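Long-range contacts in probable glutathione S-transferase GSTU1 (Oryza sativa, PDB 1OYJ), which catalyses the conjugation of reduced glutathione to a wide range of hydrophobic electrophiles, herbicides among them: residues L10-S15 against E37-K42; L86-N91 against Y99-A104. All blocks are in the same frame, centred on the assembly; numbering follows the deposited sequence.

Contact 1 of 2, residues L10-S15 against E37-K42; sequences LDFWVS and EDLGNK. With GSH (glutathione), chain N.
Phe12 and Leu39 lean on each other obliquely. The CD1 methyl of Leu39 lies 4.0 Å from CD2 of the Phe12 ring. The ring reaches across because CG stands anti to the backbone N (chi1 175°). Its other flank comes near the carbonyl of the facing loop, with CD1 of Phe12 3.8 Å from O of Glu37. The same Leu39 methyl has a second neighbour, CB2 of glutathione, at 3.8 Å, so this leucine bridges the Phe12 ring and the ligand.

One backbone bond ties the segments together. Glu37 N donates to Asp11 O over 2.7 Å. The side chain of Glu37 bends at chi2, -85°, which carries its carboxylate past the Asp11 carbonyl toward the CD1 methyl of Leu10; Ser43 binds that carboxylate. OD1 of Asp11 accepts from Phe12 N, while OD2 forms a salt bridge with Arg22.

Both segments line the glutathione site. Ser15 OG sits 3.3 Å from SG2 of glutathione and caps the next helix through Gly18 N. The extended Lys42 reaches the glycine carboxylate of glutathione, where its NZ forms a hydrogen bond to O31 (2.8 Å). The contact continues the parallel pairing of strands 7-11 and 33-36 in the thioredoxin-like domain. Helix 44-49 covers Leu10 and Glu37, and Phe220 of helix 214-229 packs on Phe12.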
ATOM      1  N   LEU A  10       4.127  -7.999  18.012  1.00 19.61           N
ATOM      2  CA  LEU A  10       4.753  -6.878  18.674  1.00 21.45           C
ATOM      3  C   LEU A  10       3.818  -5.711  18.379  1.00 22.24           C
ATOM      4  O   LEU A  10       3.529  -5.412  17.217  1.00 22.35           O
ATOM      5  CB  LEU A  10       6.143  -6.612  18.137  1.00 21.51           C
ATOM      6  CG  LEU A  10       7.051  -7.833  18.023  1.00 23.67           C
ATOM      7  CD1 LEU A  10       8.529  -7.418  17.664  1.00 25.06           C
ATOM      8  CD2 LEU A  10       7.088  -8.546  19.387  1.00 25.04           C
ATOM      9  N   ASP A  11       3.340  -5.028  19.410  1.00 21.44           N
ATOM     10  CA  ASP A  11       2.317  -4.016  19.173  1.00 21.25           C
ATOM     11  C   ASP A  11       2.368  -2.903  20.236  1.00 21.81           C
ATOM     12  O   ASP A  11       3.257  -2.890  21.143  1.00 20.57           O
ATOM     13  CB  ASP A  11       1.037  -4.835  19.121  1.00 22.31           C
ATOM     14  CG  ASP A  11      -0.125  -4.184  18.357  1.00 23.18           C
ATOM     15  OD1 ASP A  11      -0.097  -2.970  18.036  1.00 29.07           O
ATOM     16  OD2 ASP A  11      -1.112  -4.902  18.061  1.00 26.91           O
ATOM     17  N   PHE A  12       1.475  -1.943  20.130  1.00 19.45           N
ATOM     18  CA  PHE A  12       1.363  -0.813  21.021  1.00 20.25           C
ATOM     19  C   PHE A  12      -0.151  -0.743  21.245  1.00 21.48           C
ATOM     20  O   PHE A  12      -0.935  -0.780  20.251  1.00 21.44           O
ATOM     21  CB  PHE A  12       1.930   0.447  20.390  1.00 18.71           C
ATOM     22  CG  PHE A  12       1.734   1.665  21.237  1.00 23.19           C
ATOM     23  CD1 PHE A  12       2.151   1.658  22.532  1.00 27.45           C
ATOM     24  CD2 PHE A  12       1.253   2.834  20.713  1.00 27.65           C
ATOM     25  CE1 PHE A  12       2.013   2.785  23.370  1.00 31.61           C
ATOM     26  CE2 PHE A  12       1.133   3.987  21.534  1.00 33.78           C
ATOM     27  CZ  PHE A  12       1.480   3.939  22.878  1.00 27.74           C
ATOM     28  N   TRP A  13      -0.609  -0.702  22.491  1.00 20.73           N
ATOM     29  CA  TRP A  13      -2.073  -0.883  22.785  1.00 22.71           C
ATOM     30  C   TRP A  13      -3.064  -0.081  21.944  1.00 20.70           C
ATOM     31  O   TRP A  13      -4.044  -0.612  21.446  1.00 20.65           O
ATOM     32  CB  TRP A  13      -2.314  -0.676  24.321  1.00 22.84           C
ATOM     33  CG  TRP A  13      -2.172   0.720  24.760  1.00 21.51           C
ATOM     34  CD1 TRP A  13      -1.079   1.304  25.103  1.00 21.83           C
ATOM     35  CD2 TRP A  13      -3.200   1.677  24.859  1.00 21.17           C
ATOM     36  NE1 TRP A  13      -1.276   2.644  25.354  1.00 24.91           N
ATOM     37  CE2 TRP A  13      -2.610   2.881  25.261  1.00 25.97           C
ATOM     38  CE3 TRP A  13      -4.571   1.638  24.656  1.00 23.27           C
ATOM     39  CZ2 TRP A  13      -3.323   4.059  25.403  1.00 22.53           C
ATOM     40  CZ3 TRP A  13      -5.289   2.780  24.838  1.00 23.56           C
ATOM     41  CH2 TRP A  13      -4.691   3.959  25.230  1.00 22.22           C
ATOM     42  N   VAL A  14      -2.829   1.209  21.811  1.00 20.25           N
ATOM     43  CA  VAL A  14      -3.755   2.142  21.135  1.00 20.33           C
ATOM     44  C   VAL A  14      -3.588   2.164  19.596  1.00 20.88           C
ATOM     45  O   VAL A  14      -4.347   2.827  18.893  1.00 20.25           O
ATOM     46  CB  VAL A  14      -3.538   3.562  21.702  1.00 21.31           C
ATOM     47  CG1 VAL A  14      -2.246   4.182  21.075  1.00 24.10           C
ATOM     48  CG2 VAL A  14      -4.742   4.474  21.426  1.00 24.09           C
ATOM     49  N   SER A  15      -2.589   1.440  19.056  1.00 18.40           N
ATOM     50  CA  SER A  15      -2.401   1.396  17.583  1.00 20.14           C
ATOM     51  C   SER A  15      -3.553   0.809  16.763  1.00 18.17           C
ATOM     52  O   SER A  15      -3.828  -0.357  16.845  1.00 20.16           O
ATOM     53  CB  SER A  15      -1.150   0.610  17.166  1.00 17.92           C
ATOM     54  OG  SER A  15      -0.997   0.627  15.775  1.00 21.16           O
ATOM     55  N   GLU A  37       5.028  -3.003  23.181  1.00 23.32           N
ATOM     56  CA  GLU A  37       6.299  -2.316  23.043  1.00 24.65           C
ATOM     57  C   GLU A  37       6.263  -0.891  23.548  1.00 25.30           C
ATOM     58  O   GLU A  37       5.325  -0.205  23.304  1.00 24.34           O
ATOM     59  CB  GLU A  37       6.695  -2.236  21.567  1.00 25.36           C
ATOM     60  CG  GLU A  37       7.116  -3.562  20.970  1.00 24.34           C
ATOM     61  CD  GLU A  37       8.591  -3.858  21.230  1.00 27.77           C
ATOM     62  OE1 GLU A  37       9.352  -2.902  21.507  1.00 25.72           O
ATOM     63  OE2 GLU A  37       8.981  -5.028  21.068  1.00 25.41           O
ATOM     64  N   ASP A  38       7.377  -0.408  24.103  1.00 24.41           N
ATOM     65  CA  ASP A  38       7.490   0.999  24.474  1.00 25.17           C
ATOM     66  C   ASP A  38       8.121   1.699  23.297  1.00 25.17           C
ATOM     67  O   ASP A  38       9.353   1.583  23.034  1.00 24.88           O
ATOM     68  CB  ASP A  38       8.383   1.146  25.743  1.00 25.85           C
ATOM     69  CG  ASP A  38       8.711   2.610  26.096  1.00 29.94           C
ATOM     70  OD1 ASP A  38       8.353   3.548  25.338  1.00 27.83           O
ATOM     71  OD2 ASP A  38       9.379   2.889  27.138  1.00 35.31           O
ATOM     72  N   LEU A  39       7.360   2.498  22.581  1.00 25.54           N
ATOM     73  CA  LEU A  39       7.905   3.059  21.339  1.00 26.23           C
ATOM     74  C   LEU A  39       9.070   4.047  21.522  1.00 27.38           C
ATOM     75  O   LEU A  39       9.871   4.256  20.555  1.00 25.42           O
ATOM     76  CB  LEU A  39       6.815   3.613  20.464  1.00 27.13           C
ATOM     77  CG  LEU A  39       5.866   2.518  19.969  1.00 27.17           C
ATOM     78  CD1 LEU A  39       4.821   3.159  19.038  1.00 29.54           C
ATOM     79  CD2 LEU A  39       6.499   1.375  19.170  1.00 23.80           C
ATOM     80  N   GLY A  40       9.215   4.552  22.753  1.00 26.52           N
ATOM     81  CA  GLY A  40      10.308   5.414  23.152  1.00 27.99           C
ATOM     82  C   GLY A  40      11.492   4.564  23.594  1.00 28.19           C
ATOM     83  O   GLY A  40      12.601   5.080  23.806  1.00 30.23           O
ATOM     84  N   ASN A  41      11.296   3.257  23.694  1.00 26.51           N
ATOM     85  CA  ASN A  41      12.359   2.385  24.156  1.00 26.94           C
ATOM     86  C   ASN A  41      12.143   1.033  23.437  1.00 24.30           C
ATOM     87  O   ASN A  41      11.928   0.001  24.020  1.00 23.93           O
ATOM     88  CB  ASN A  41      12.335   2.383  25.717  1.00 29.04           C
ATOM     89  CG  ASN A  41      13.536   1.770  26.341  1.00 33.72           C
ATOM     90  OD1 ASN A  41      14.681   2.204  26.143  1.00 39.97           O
ATOM     91  ND2 ASN A  41      13.288   0.769  27.185  1.00 41.98           N
ATOM     92  N   LYS A  42      12.220   1.064  22.126  1.00 23.48           N
ATOM     93  CA  LYS A  42      11.945  -0.122  21.316  1.00 24.44           C
ATOM     94  C   LYS A  42      12.822  -1.291  21.684  1.00 24.92           C
ATOM     95  O   LYS A  42      13.975  -1.095  22.001  1.00 25.11           O
ATOM     96  CB  LYS A  42      12.047   0.159  19.853  1.00 23.15           C
ATOM     97  CG  LYS A  42      10.936   1.121  19.332  1.00 22.87           C
ATOM     98  CD  LYS A  42      11.097   1.560  17.880  1.00 20.67           C
ATOM     99  CE  LYS A  42      10.312   2.835  17.558  1.00 25.34           C
ATOM    100  NZ  LYS A  42      10.470   3.407  16.138  1.00 19.73           N
TER
HETATM  101  N1  GSH N 799       2.308   1.469   7.627  1.00 31.36           N
HETATM  102  CA1 GSH N 799       2.112   1.048   8.976  1.00 32.32           C
HETATM  103  C1  GSH N 799       1.338  -0.187   9.238  1.00 32.54           C
HETATM  104  O11 GSH N 799       1.513  -1.066  10.055  1.00 33.23           O
HETATM  105  O12 GSH N 799       0.364  -0.271   8.521  1.00 29.24           O
HETATM  106  CB1 GSH N 799       2.316   2.008  10.128  1.00 34.07           C
HETATM  107  CG1 GSH N 799       2.342   1.410  11.540  1.00 32.76           C
HETATM  108  CD1 GSH N 799       2.664   2.518  12.536  1.00 33.05           C
HETATM  109  OE1 GSH N 799       2.454   3.670  12.198  1.00 35.50           O
HETATM  110  N2  GSH N 799       3.114   2.204  13.751  1.00 31.82           N
HETATM  111  CA2 GSH N 799       3.435   3.219  14.724  1.00 32.35           C
HETATM  112  C2  GSH N 799       4.932   3.027  15.020  1.00 35.16           C
HETATM  113  O2  GSH N 799       5.275   1.907  15.338  1.00 29.22           O
HETATM  114  CB2 GSH N 799       2.571   2.965  15.959  1.00 35.08           C
HETATM  115  SG2 GSH N 799       0.816   3.397  15.637  1.00 43.40           S
HETATM  116  N3  GSH N 799       5.857   3.946  14.739  1.00 47.99           N
HETATM  117  CA3 GSH N 799       6.855   4.026  15.836  1.00 49.71           C
HETATM  118  C3  GSH N 799       7.389   5.349  16.383  1.00 54.95           C
HETATM  119  O31 GSH N 799       8.628   5.510  16.632  1.00 51.84           O
HETATM  120  O32 GSH N 799       6.609   6.252  16.641  1.00 56.10           O

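Contact 2 of 2, residues L86-N91 against Y99-A104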
ATOM      1  N   LEU A  86     -10.495 -12.879   4.567  1.00 23.38           N
ATOM      2  CA  LEU A  86     -10.768 -11.430   4.544  1.00 23.92           C
ATOM      3  C   LEU A  86     -11.012 -10.969   3.106  1.00 24.40           C
ATOM      4  O   LEU A  86     -11.763 -10.041   2.877  1.00 23.45           O
ATOM      5  CB  LEU A  86      -9.594 -10.653   5.135  1.00 23.75           C
ATOM      6  CG  LEU A  86      -9.471 -10.785   6.648  1.00 22.53           C
ATOM      7  CD1 LEU A  86      -8.170 -10.130   7.068  1.00 25.33           C
ATOM      8  CD2 LEU A  86     -10.669 -10.234   7.310  1.00 23.56           C
ATOM      9  N   LEU A  87     -10.334 -11.620   2.161  1.00 24.20           N
ATOM     10  CA  LEU A  87     -10.533 -11.342   0.754  1.00 25.66           C
ATOM     11  C   LEU A  87     -11.048 -12.611   0.121  1.00 28.15           C
ATOM     12  O   LEU A  87     -10.678 -13.697   0.517  1.00 26.15           O
ATOM     13  CB  LEU A  87      -9.211 -10.966   0.120  1.00 27.05           C
ATOM     14  CG  LEU A  87      -8.582  -9.644   0.558  1.00 27.32           C
ATOM     15  CD1 LEU A  87      -7.170  -9.580   0.184  1.00 30.24           C
ATOM     16  CD2 LEU A  87      -9.339  -8.544  -0.006  1.00 28.80           C
ATOM     17  N   PRO A  88     -11.880 -12.510  -0.902  1.00 31.20           N
ATOM     18  CA  PRO A  88     -12.415 -13.740  -1.516  1.00 33.25           C
ATOM     19  C   PRO A  88     -11.303 -14.474  -2.211  1.00 35.39           C
ATOM     20  O   PRO A  88     -10.487 -13.808  -2.819  1.00 34.78           O
ATOM     21  CB  PRO A  88     -13.404 -13.233  -2.564  1.00 33.14           C
ATOM     22  CG  PRO A  88     -13.384 -11.726  -2.498  1.00 32.99           C
ATOM     23  CD  PRO A  88     -12.314 -11.275  -1.558  1.00 30.85           C
ATOM     24  N   PRO A  89     -11.201 -15.790  -2.104  1.00 39.20           N
ATOM     25  CA  PRO A  89     -10.204 -16.517  -2.908  1.00 42.58           C
ATOM     26  C   PRO A  89     -10.521 -16.444  -4.374  1.00 44.97           C
ATOM     27  O   PRO A  89     -11.645 -16.657  -4.680  1.00 45.58           O
ATOM     28  CB  PRO A  89     -10.346 -17.943  -2.424  1.00 42.94           C
ATOM     29  CG  PRO A  89     -10.974 -17.802  -1.043  1.00 41.53           C
ATOM     30  CD  PRO A  89     -11.915 -16.682  -1.190  1.00 39.23           C
ATOM     31  N   ALA A  90      -9.610 -16.003  -5.238  1.00 50.12           N
ATOM     32  CA  ALA A  90      -9.857 -16.085  -6.691  1.00 53.95           C
ATOM     33  C   ALA A  90      -9.565 -17.532  -7.103  1.00 57.01           C
ATOM     34  O   ALA A  90      -9.595 -17.874  -8.281  1.00 57.59           O
ATOM     35  CB  ALA A  90      -8.988 -15.103  -7.480  1.00 54.30           C
ATOM     36  N   ASN A  91      -9.272 -18.354  -6.086  1.00 60.86           N
ATOM     37  CA  ASN A  91      -9.057 -19.794  -6.204  1.00 63.96           C
ATOM     38  C   ASN A  91     -10.391 -20.517  -6.457  1.00 65.86           C
ATOM     39  O   ASN A  91     -10.490 -21.723  -6.261  1.00 66.11           O
ATOM     40  CB  ASN A  91      -8.394 -20.390  -4.920  1.00 64.39           C
ATOM     41  CG  ASN A  91      -7.413 -19.414  -4.210  1.00 65.87           C
ATOM     42  OD1 ASN A  91      -7.698 -18.215  -4.066  1.00 66.77           O
ATOM     43  ND2 ASN A  91      -6.286 -19.950  -3.713  1.00 66.72           N
ATOM     44  N   TYR A  99     -12.013  -9.045  -9.393  1.00 17.58           N
ATOM     45  CA  TYR A  99     -12.348  -7.648  -9.371  1.00 18.84           C
ATOM     46  C   TYR A  99     -12.664  -7.193  -7.932  1.00 19.66           C
ATOM     47  O   TYR A  99     -12.302  -6.112  -7.510  1.00 17.80           O
ATOM     48  CB  TYR A  99     -13.490  -7.315 -10.307  1.00 18.97           C
ATOM     49  CG  TYR A  99     -13.653  -5.814 -10.508  1.00 19.59           C
ATOM     50  CD1 TYR A  99     -12.805  -5.134 -11.331  1.00 20.03           C
ATOM     51  CD2 TYR A  99     -14.666  -5.123  -9.896  1.00 22.57           C
ATOM     52  CE1 TYR A  99     -12.935  -3.751 -11.549  1.00 24.26           C
ATOM     53  CE2 TYR A  99     -14.794  -3.720 -10.052  1.00 23.95           C
ATOM     54  CZ  TYR A  99     -13.954  -3.062 -10.900  1.00 23.19           C
ATOM     55  OH  TYR A  99     -14.048  -1.708 -11.148  1.00 24.00           O
ATOM     56  N   ALA A 100     -13.331  -8.061  -7.190  1.00 20.04           N
ATOM     57  CA  ALA A 100     -13.681  -7.773  -5.800  1.00 20.01           C
ATOM     58  C   ALA A 100     -12.395  -7.628  -4.950  1.00 21.50           C
ATOM     59  O   ALA A 100     -12.260  -6.674  -4.125  1.00 21.44           O
ATOM     60  CB  ALA A 100     -14.608  -8.836  -5.288  1.00 21.35           C
ATOM     61  N   ARG A 101     -11.432  -8.536  -5.156  1.00 20.90           N
ATOM     62  CA  ARG A 101     -10.137  -8.331  -4.503  1.00 22.10           C
ATOM     63  C   ARG A 101      -9.472  -6.998  -4.816  1.00 19.77           C
ATOM     64  O   ARG A 101      -8.886  -6.356  -3.871  1.00 20.39           O
ATOM     65  CB  ARG A 101      -9.170  -9.445  -4.829  1.00 23.09           C
ATOM     66  CG  ARG A 101      -9.505 -10.777  -4.211  1.00 27.18           C
ATOM     67  CD  ARG A 101      -8.740 -11.999  -4.868  1.00 28.23           C
ATOM     68  NE  ARG A 101      -7.340 -12.083  -4.489  1.00 30.70           N
ATOM     69  CZ  ARG A 101      -6.894 -12.758  -3.433  1.00 36.40           C
ATOM     70  NH1 ARG A 101      -7.749 -13.379  -2.628  1.00 35.12           N
ATOM     71  NH2 ARG A 101      -5.595 -12.804  -3.142  1.00 37.55           N
ATOM     72  N   ALA A 102      -9.489  -6.574  -6.088  1.00 18.08           N
ATOM     73  CA  ALA A 102      -8.846  -5.346  -6.479  1.00 18.21           C
ATOM     74  C   ALA A 102      -9.566  -4.174  -5.788  1.00 18.16           C
ATOM     75  O   ALA A 102      -8.948  -3.264  -5.324  1.00 17.08           O
ATOM     76  CB  ALA A 102      -8.826  -5.184  -8.012  1.00 18.75           C
ATOM     77  N   THR A 103     -10.894  -4.181  -5.808  1.00 16.97           N
ATOM     78  CA  THR A 103     -11.666  -3.159  -5.133  1.00 17.64           C
ATOM     79  C   THR A 103     -11.382  -3.061  -3.638  1.00 17.79           C
ATOM     80  O   THR A 103     -11.143  -1.976  -3.067  1.00 17.47           O
ATOM     81  CB  THR A 103     -13.215  -3.444  -5.470  1.00 19.04           C
ATOM     82  OG1 THR A 103     -13.439  -3.091  -6.834  1.00 21.92           O
ATOM     83  CG2 THR A 103     -14.165  -2.533  -4.679  1.00 20.57           C
ATOM     84  N   ALA A 104     -11.260  -4.200  -3.006  1.00 18.56           N
ATOM     85  CA  ALA A 104     -10.903  -4.245  -1.601  1.00 18.41           C
ATOM     86  C   ALA A 104      -9.498  -3.725  -1.329  1.00 19.35           C
ATOM     87  O   ALA A 104      -9.317  -2.954  -0.395  1.00 17.62           O
ATOM     88  CB  ALA A 104     -11.135  -5.626  -1.056  1.00 18.95           C
TER
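Ala100 meets the proline-rich loop first. Its CB faces the Pro88 ring, 4.2 Å from CG of Pro88.

Arg101 carries most of the contact. Its aliphatic part runs past the Pro88 ring in the opposite direction, with CG of Arg101 3.9 Å from CD of Pro88. CD of Arg101 then touches the methyl of Ala90. The chain turns at chi3 (75°), and this bend turns NH1 toward the carbonyl of Pro88. There NH1 of Arg101 donates to Pro88 O across 2.8 Å. The bond is fairly straight at the hydrogen (160°). The oxygen lies in the guanidinium plane, but the donor stands above the carbonyl plane, 38° out of it. NH1 of Arg101 also lies 3.9 Å from CB of Leu87. The NE of Arg101 has a different partner, Asp78 of the second subunit, in a salt bridge. Two bonds thus hold the guanidinium, one to the loop and one across the dimer interface.

One turn further on, Ala104 points its CB at Leu87, 3.6 Å from CD2. Leu87 is the buried member of this apolar pair.

The contact folds the linker between helices 69-79 and 97-124 against the start of the latter. Asp77 of helix 69-79 receives the backbone N of both Leu86 and Leu87. Helix 164-169 closes over Leu87 and Ala104 with Phe164 and Val165.

In the fold
The two contacts follow each other along the chain, contact 1 closing before contact 2 opens. Their centres are 31 Å apart, on opposite sides of the chain's centre. Their nearest atoms stay about 14 Å apart. Contact 1 belongs to the thioredoxin-like N-terminal domain and lies where strands 7-11 and 33-36 of its mixed sheet run out into loops at the glutathione site. Contact 2 lies away from the annotated sites. It packs the linker on helix 97-124, the first helix of the all-helical C-terminal domain, beside the second subunit. Between them run helix 44-49, strands 58-61 and 64-67, and helix 69-79. One contact thus serves ligand binding, while the other joins domain linker and dimer interface.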